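PDB 7FE6: AvmM from Streptomyces sp. NBRC 109436, which catalyses macrocyclization in alchivemycin A biosynthesis through dehydration and Michael-type addition. Local coordinates for residues A[149-163]-A[175-189]. Numbering follows the deposited sequence.
Sequences TSEHAGIFALPGMLD and FGNVFGRLQQASFRL
Phe187 turns one ring face to Ala153, whose CB lies 3.9 Å from the ring centroid in a CH-pi contact, while Phe187 CE1 meets Ile155 CG1 at 3.5 Å. Phe187 CG sits between backbone N and carbonyl carbon (chi1 68°), and the ring reaches across to the neighbouring strand. On the other face, Phe156 lies alongside the extended Gln184, ring and amide planes 34° apart, and Leu182 packs against Phe156 CB through CD1. Antiparallel backbone bonds (Ile155 N to Ala185 O, 2.8 Å) join 153-157 to 183-187, adjacent strands of a mixed sheet with 57-66 beyond 153-162. Past the irregular 180-182 a second ladder, shifted by one residue, pairs Gly160 with Phe179; Met161 O accepts from Asn177 N and Val178 N in a classic beta bulge, and Asn177 OD1 takes Asp163 N on a lone pair. At the far end, Arg188 NH1 meets the syn lone pair of Glu151 OE2 at 3.1 Å, nearly in the guanidinium plane, and NE pairs with Glu42 of the second subunit. A leucine in place of Arg188 would probably leave both carboxylates without their cationic mate. Backbone bonds join the strands, apolar side chains pack on the faces, and Arg188, Gln184 and Ser186 bind the second subunit.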
loop_
_atom_site.group_PDB
_atom_site.type_symbol
_atom_site.label_atom_id
_atom_site.label_comp_id
_atom_site.label_asym_id
_atom_site.label_seq_id
_atom_site.Cartn_x
_atom_site.Cartn_y
_atom_site.Cartn_z
ATOM N N THR A 149 25.089 5.954 -1.632
ATOM C CA THR A 149 24.084 5.565 -2.610
ATOM C C THR A 149 23.787 4.076 -2.499
ATOM O O THR A 149 24.543 3.311 -1.886
ATOM C CB THR A 149 24.527 5.852 -4.046
ATOM O OG1 THR A 149 25.670 5.043 -4.361
ATOM C CG2 THR A 149 24.848 7.332 -4.229
ATOM N N SER A 150 22.668 3.673 -3.108
ATOM C CA SER A 150 22.323 2.264 -3.186
ATOM C C SER A 150 21.351 2.050 -4.340
ATOM O O SER A 150 20.419 2.834 -4.520
ATOM C CB SER A 150 21.713 1.778 -1.870
ATOM O OG SER A 150 21.292 0.439 -2.004
ATOM N N GLU A 151 21.553 0.980 -5.097
ATOM C CA GLU A 151 20.707 0.703 -6.239
ATOM C C GLU A 151 19.621 -0.337 -5.964
ATOM O O GLU A 151 18.778 -0.590 -6.834
ATOM C CB GLU A 151 21.594 0.325 -7.423
ATOM C CG GLU A 151 22.283 1.592 -7.922
ATOM C CD GLU A 151 21.224 2.648 -8.274
ATOM O OE1 GLU A 151 20.411 2.334 -9.194
ATOM O OE2 GLU A 151 21.135 3.715 -7.592
ATOM N N HIS A 152 19.604 -0.927 -4.774
ATOM C CA HIS A 152 18.453 -1.715 -4.352
ATOM C C HIS A 152 18.478 -1.803 -2.833
ATOM O O HIS A 152 19.328 -2.491 -2.254
ATOM C CB HIS A 152 18.429 -3.102 -4.991
ATOM C CG HIS A 152 17.386 -4.000 -4.399
ATOM N ND1 HIS A 152 16.042 -3.681 -4.400
ATOM C CD2 HIS A 152 17.493 -5.175 -3.729
ATOM C CE1 HIS A 152 15.365 -4.638 -3.788
ATOM N NE2 HIS A 152 16.222 -5.556 -3.370
ATOM N N ALA A 153 17.517 -1.135 -2.204
ATOM C CA ALA A 153 17.454 -0.990 -0.768
ATOM C C ALA A 153 15.999 -1.127 -0.365
ATOM O O ALA A 153 15.089 -1.068 -1.200
ATOM C CB ALA A 153 18.023 0.363 -0.320
ATOM N N GLY A 154 15.771 -1.280 0.928
ATOM C CA GLY A 154 14.409 -1.356 1.417
ATOM C C GLY A 154 14.307 -0.746 2.789
ATOM O O GLY A 154 15.261 -0.774 3.582
ATOM N N ILE A 155 13.142 -0.171 3.067
ATOM C CA ILE A 155 12.722 0.088 4.435
ATOM C C ILE A 155 11.721 -0.998 4.796
ATOM O O ILE A 155 10.781 -1.272 4.032
ATOM C CB ILE A 155 12.116 1.488 4.586
ATOM C CG1 ILE A 155 13.075 2.532 4.023
ATOM C CG2 ILE A 155 11.859 1.780 6.042
ATOM C CD1 ILE A 155 12.506 3.951 3.959
ATOM N N PHE A 156 11.904 -1.605 5.958
ATOM C CA PHE A 156 11.037 -2.685 6.396
ATOM C C PHE A 156 10.388 -2.337 7.723
ATOM O O PHE A 156 11.039 -1.790 8.620
ATOM C CB PHE A 156 11.782 -3.998 6.552
ATOM C CG PHE A 156 12.319 -4.561 5.267
ATOM C CD1 PHE A 156 13.500 -4.052 4.704
ATOM C CD2 PHE A 156 11.655 -5.617 4.630
ATOM C CE1 PHE A 156 14.014 -4.582 3.551
ATOM C CE2 PHE A 156 12.147 -6.150 3.463
ATOM C CZ PHE A 156 13.341 -5.633 2.915
ATOM N N ALA A 157 9.091 -2.612 7.817
ATOM C CA ALA A 157 8.331 -2.391 9.036
ATOM C C ALA A 157 8.168 -3.717 9.762
ATOM O O ALA A 157 7.631 -4.679 9.202
ATOM C CB ALA A 157 6.977 -1.765 8.716
ATOM N N LEU A 158 8.624 -3.766 11.008
ATOM C CA LEU A 158 8.564 -4.983 11.813
ATOM C C LEU A 158 7.850 -4.629 13.107
ATOM O O LEU A 158 8.488 -4.134 14.055
ATOM C CB LEU A 158 9.956 -5.542 12.102
ATOM C CG LEU A 158 10.006 -6.722 13.083
ATOM C CD1 LEU A 158 9.410 -8.012 12.478
ATOM C CD2 LEU A 158 11.419 -6.929 13.602
ATOM N N PRO A 159 6.539 -4.852 13.183
ATOM C CA PRO A 159 5.818 -4.595 14.438
ATOM C C PRO A 159 6.298 -5.533 15.541
ATOM O O PRO A 159 6.413 -6.743 15.342
ATOM C CB PRO A 159 4.356 -4.845 14.061
ATOM C CG PRO A 159 4.331 -4.771 12.555
ATOM C CD PRO A 159 5.641 -5.313 12.118
ATOM N N GLY A 160 6.621 -4.961 16.697
ATOM C CA GLY A 160 7.004 -5.727 17.880
ATOM C C GLY A 160 5.933 -5.680 18.957
ATOM O O GLY A 160 5.355 -4.622 19.237
ATOM N N MET A 161 5.649 -6.841 19.537
ATOM C CA MET A 161 4.723 -6.898 20.651
ATOM C C MET A 161 5.276 -7.784 21.758
ATOM O O MET A 161 6.109 -8.670 21.541
ATOM C CB MET A 161 3.332 -7.387 20.230
ATOM C CG MET A 161 3.317 -8.577 19.271
ATOM S SD MET A 161 3.389 -8.133 17.515
ATOM C CE MET A 161 3.146 -6.379 17.593
ATOM N N LEU A 162 4.776 -7.513 22.955
ATOM C CA LEU A 162 5.000 -8.320 24.141
ATOM C C LEU A 162 3.777 -9.220 24.267
ATOM O O LEU A 162 2.659 -8.735 24.469
ATOM C CB LEU A 162 5.199 -7.418 25.359
ATOM C CG LEU A 162 6.462 -6.543 25.306
ATOM C CD1 LEU A 162 6.610 -5.700 26.552
ATOM C CD2 LEU A 162 7.690 -7.413 25.140
ATOM N N ASP A 163 3.991 -10.525 24.096
ATOM C CA ASP A 163 2.919 -11.506 24.236
ATOM C C ASP A 163 2.187 -11.373 25.573
ATOM O O ASP A 163 0.962 -11.211 25.615
ATOM C CB ASP A 163 3.495 -12.914 24.080
ATOM C CG ASP A 163 2.431 -13.980 24.148
ATOM O OD1 ASP A 163 1.636 -14.076 23.179
ATOM O OD2 ASP A 163 2.381 -14.704 25.175
ATOM N N PHE A 175 12.050 -3.444 20.051
ATOM C CA PHE A 175 10.883 -3.652 20.902
ATOM C C PHE A 175 10.200 -4.974 20.570
ATOM O O PHE A 175 9.902 -5.250 19.403
ATOM C CB PHE A 175 9.871 -2.514 20.766
ATOM C CG PHE A 175 8.740 -2.626 21.748
ATOM C CD1 PHE A 175 7.626 -3.405 21.462
ATOM C CD2 PHE A 175 8.830 -2.008 22.996
ATOM C CE1 PHE A 175 6.606 -3.549 22.390
ATOM C CE2 PHE A 175 7.808 -2.135 23.929
ATOM C CZ PHE A 175 6.688 -2.901 23.623
ATOM N N GLY A 176 9.958 -5.787 21.606
ATOM C CA GLY A 176 9.100 -6.950 21.475
ATOM C C GLY A 176 9.767 -8.287 21.729
ATOM O O GLY A 176 10.994 -8.416 21.614
ATOM N N ASN A 177 8.972 -9.278 22.139
ATOM C CA ASN A 177 9.428 -10.659 22.184
ATOM C C ASN A 177 8.770 -11.531 21.129
ATOM O O ASN A 177 9.318 -12.580 20.787
ATOM C CB ASN A 177 9.202 -11.260 23.585
ATOM C CG ASN A 177 7.738 -11.476 23.899
ATOM O OD1 ASN A 177 6.875 -10.743 23.410
ATOM N ND2 ASN A 177 7.450 -12.453 24.752
ATOM N N VAL A 178 7.612 -11.132 20.617
ATOM C CA VAL A 178 7.037 -11.720 19.417
ATOM C C VAL A 178 6.774 -10.583 18.438
ATOM O O VAL A 178 6.745 -9.408 18.816
ATOM C CB VAL A 178 5.757 -12.515 19.715
ATOM C CG1 VAL A 178 6.075 -13.667 20.670
ATOM C CG2 VAL A 178 4.711 -11.597 20.302
ATOM N N PHE A 179 6.575 -10.940 17.164
ATOM C CA PHE A 179 6.607 -9.932 16.109
ATOM C C PHE A 179 5.454 -10.107 15.127
ATOM O O PHE A 179 4.780 -11.137 15.087
ATOM C CB PHE A 179 7.955 -9.962 15.371
ATOM C CG PHE A 179 9.123 -9.731 16.273
ATOM C CD1 PHE A 179 9.524 -8.447 16.588
ATOM C CD2 PHE A 179 9.785 -10.802 16.859
ATOM C CE1 PHE A 179 10.594 -8.234 17.451
ATOM C CE2 PHE A 179 10.846 -10.602 17.730
ATOM C CZ PHE A 179 11.256 -9.317 18.027
ATOM N N GLY A 180 5.222 -9.055 14.343
ATOM C CA GLY A 180 4.187 -9.049 13.338
ATOM C C GLY A 180 4.717 -9.349 11.947
ATOM O O GLY A 180 5.858 -9.771 11.750
ATOM N N ARG A 181 3.848 -9.123 10.968
ATOM C CA ARG A 181 4.136 -9.406 9.567
ATOM C C ARG A 181 5.030 -8.319 8.984
ATOM O O ARG A 181 4.705 -7.134 9.071
ATOM C CB ARG A 181 2.826 -9.497 8.783
ATOM C CG ARG A 181 2.965 -10.081 7.392
ATOM C CD ARG A 181 1.674 -10.020 6.630
ATOM N NE ARG A 181 1.403 -8.695 6.095
ATOM C CZ ARG A 181 0.597 -8.453 5.055
ATOM N NH1 ARG A 181 -0.018 -9.459 4.430
ATOM N NH2 ARG A 181 0.407 -7.204 4.630
ATOM N N LEU A 182 6.168 -8.711 8.425
ATOM C CA LEU A 182 7.087 -7.744 7.845
ATOM C C LEU A 182 6.477 -7.091 6.613
ATOM O O LEU A 182 5.937 -7.778 5.747
ATOM C CB LEU A 182 8.393 -8.431 7.464
ATOM C CG LEU A 182 9.634 -7.590 7.155
ATOM C CD1 LEU A 182 10.054 -6.737 8.342
ATOM C CD2 LEU A 182 10.778 -8.518 6.781
ATOM N N GLN A 183 6.611 -5.768 6.512
ATOM C CA GLN A 183 6.193 -5.016 5.338
ATOM C C GLN A 183 7.386 -4.282 4.728
ATOM O O GLN A 183 8.219 -3.705 5.441
ATOM C CB GLN A 183 5.108 -3.998 5.678
ATOM C CG GLN A 183 4.342 -3.496 4.457
ATOM C CD GLN A 183 3.441 -4.585 3.878
ATOM O OE1 GLN A 183 3.101 -5.541 4.562
ATOM N NE2 GLN A 183 3.075 -4.452 2.614
ATOM N N GLN A 184 7.439 -4.267 3.406
ATOM C CA GLN A 184 8.601 -3.810 2.662
ATOM C C GLN A 184 8.246 -2.546 1.902
ATOM O O GLN A 184 7.104 -2.351 1.485
ATOM C CB GLN A 184 9.075 -4.905 1.690
ATOM C CG GLN A 184 10.292 -4.598 0.818
ATOM C CD GLN A 184 10.750 -5.815 0.003
ATOM O OE1 GLN A 184 10.327 -6.936 0.253
ATOM N NE2 GLN A 184 11.565 -5.581 -1.005
ATOM N N ALA A 185 9.236 -1.682 1.738
ATOM C CA ALA A 185 9.168 -0.595 0.773
ATOM C C ALA A 185 10.523 -0.567 0.084
ATOM O O ALA A 185 11.534 -0.256 0.728
ATOM C CB ALA A 185 8.849 0.732 1.455
ATOM N N SER A 186 10.556 -0.931 -1.203
ATOM C CA SER A 186 11.802 -0.935 -1.967
ATOM C C SER A 186 12.046 0.418 -2.606
ATOM O O SER A 186 11.129 1.065 -3.094
ATOM C CB SER A 186 11.783 -2.002 -3.054
ATOM O OG SER A 186 11.740 -3.292 -2.486
ATOM N N PHE A 187 13.296 0.831 -2.633
ATOM C CA PHE A 187 13.611 2.144 -3.168
ATOM C C PHE A 187 15.036 2.106 -3.685
ATOM O O PHE A 187 15.732 1.100 -3.554
ATOM C CB PHE A 187 13.407 3.234 -2.098
ATOM C CG PHE A 187 14.390 3.165 -0.958
ATOM C CD1 PHE A 187 14.188 2.291 0.095
ATOM C CD2 PHE A 187 15.506 4.007 -0.928
ATOM C CE1 PHE A 187 15.097 2.235 1.153
ATOM C CE2 PHE A 187 16.413 3.957 0.103
ATOM C CZ PHE A 187 16.212 3.073 1.156
ATOM N N ARG A 188 15.429 3.173 -4.364
ATOM C CA ARG A 188 16.821 3.443 -4.662
ATOM C C ARG A 188 17.232 4.712 -3.934
ATOM O O ARG A 188 16.429 5.640 -3.773
ATOM C CB ARG A 188 17.052 3.600 -6.161
ATOM C CG ARG A 188 16.948 2.313 -6.951
ATOM C CD ARG A 188 17.496 2.526 -8.342
ATOM N NE ARG A 188 16.856 3.663 -9.004
ATOM C CZ ARG A 188 17.420 4.863 -9.164
ATOM N NH1 ARG A 188 18.652 5.095 -8.713
ATOM N NH2 ARG A 188 16.753 5.835 -9.778
ATOM N N LEU A 189 18.489 4.760 -3.510
ATOM C CA LEU A 189 19.074 5.964 -2.921
ATOM C C LEU A 189 20.055 6.516 -3.945
ATOM O O LEU A 189 21.167 5.999 -4.090
ATOM C CB LEU A 189 19.759 5.639 -1.600
ATOM C CG LEU A 189 20.539 6.735 -0.868
ATOM C CD1 LEU A 189 19.642 7.925 -0.530
ATOM C CD2 LEU A 189 21.264 6.171 0.374
#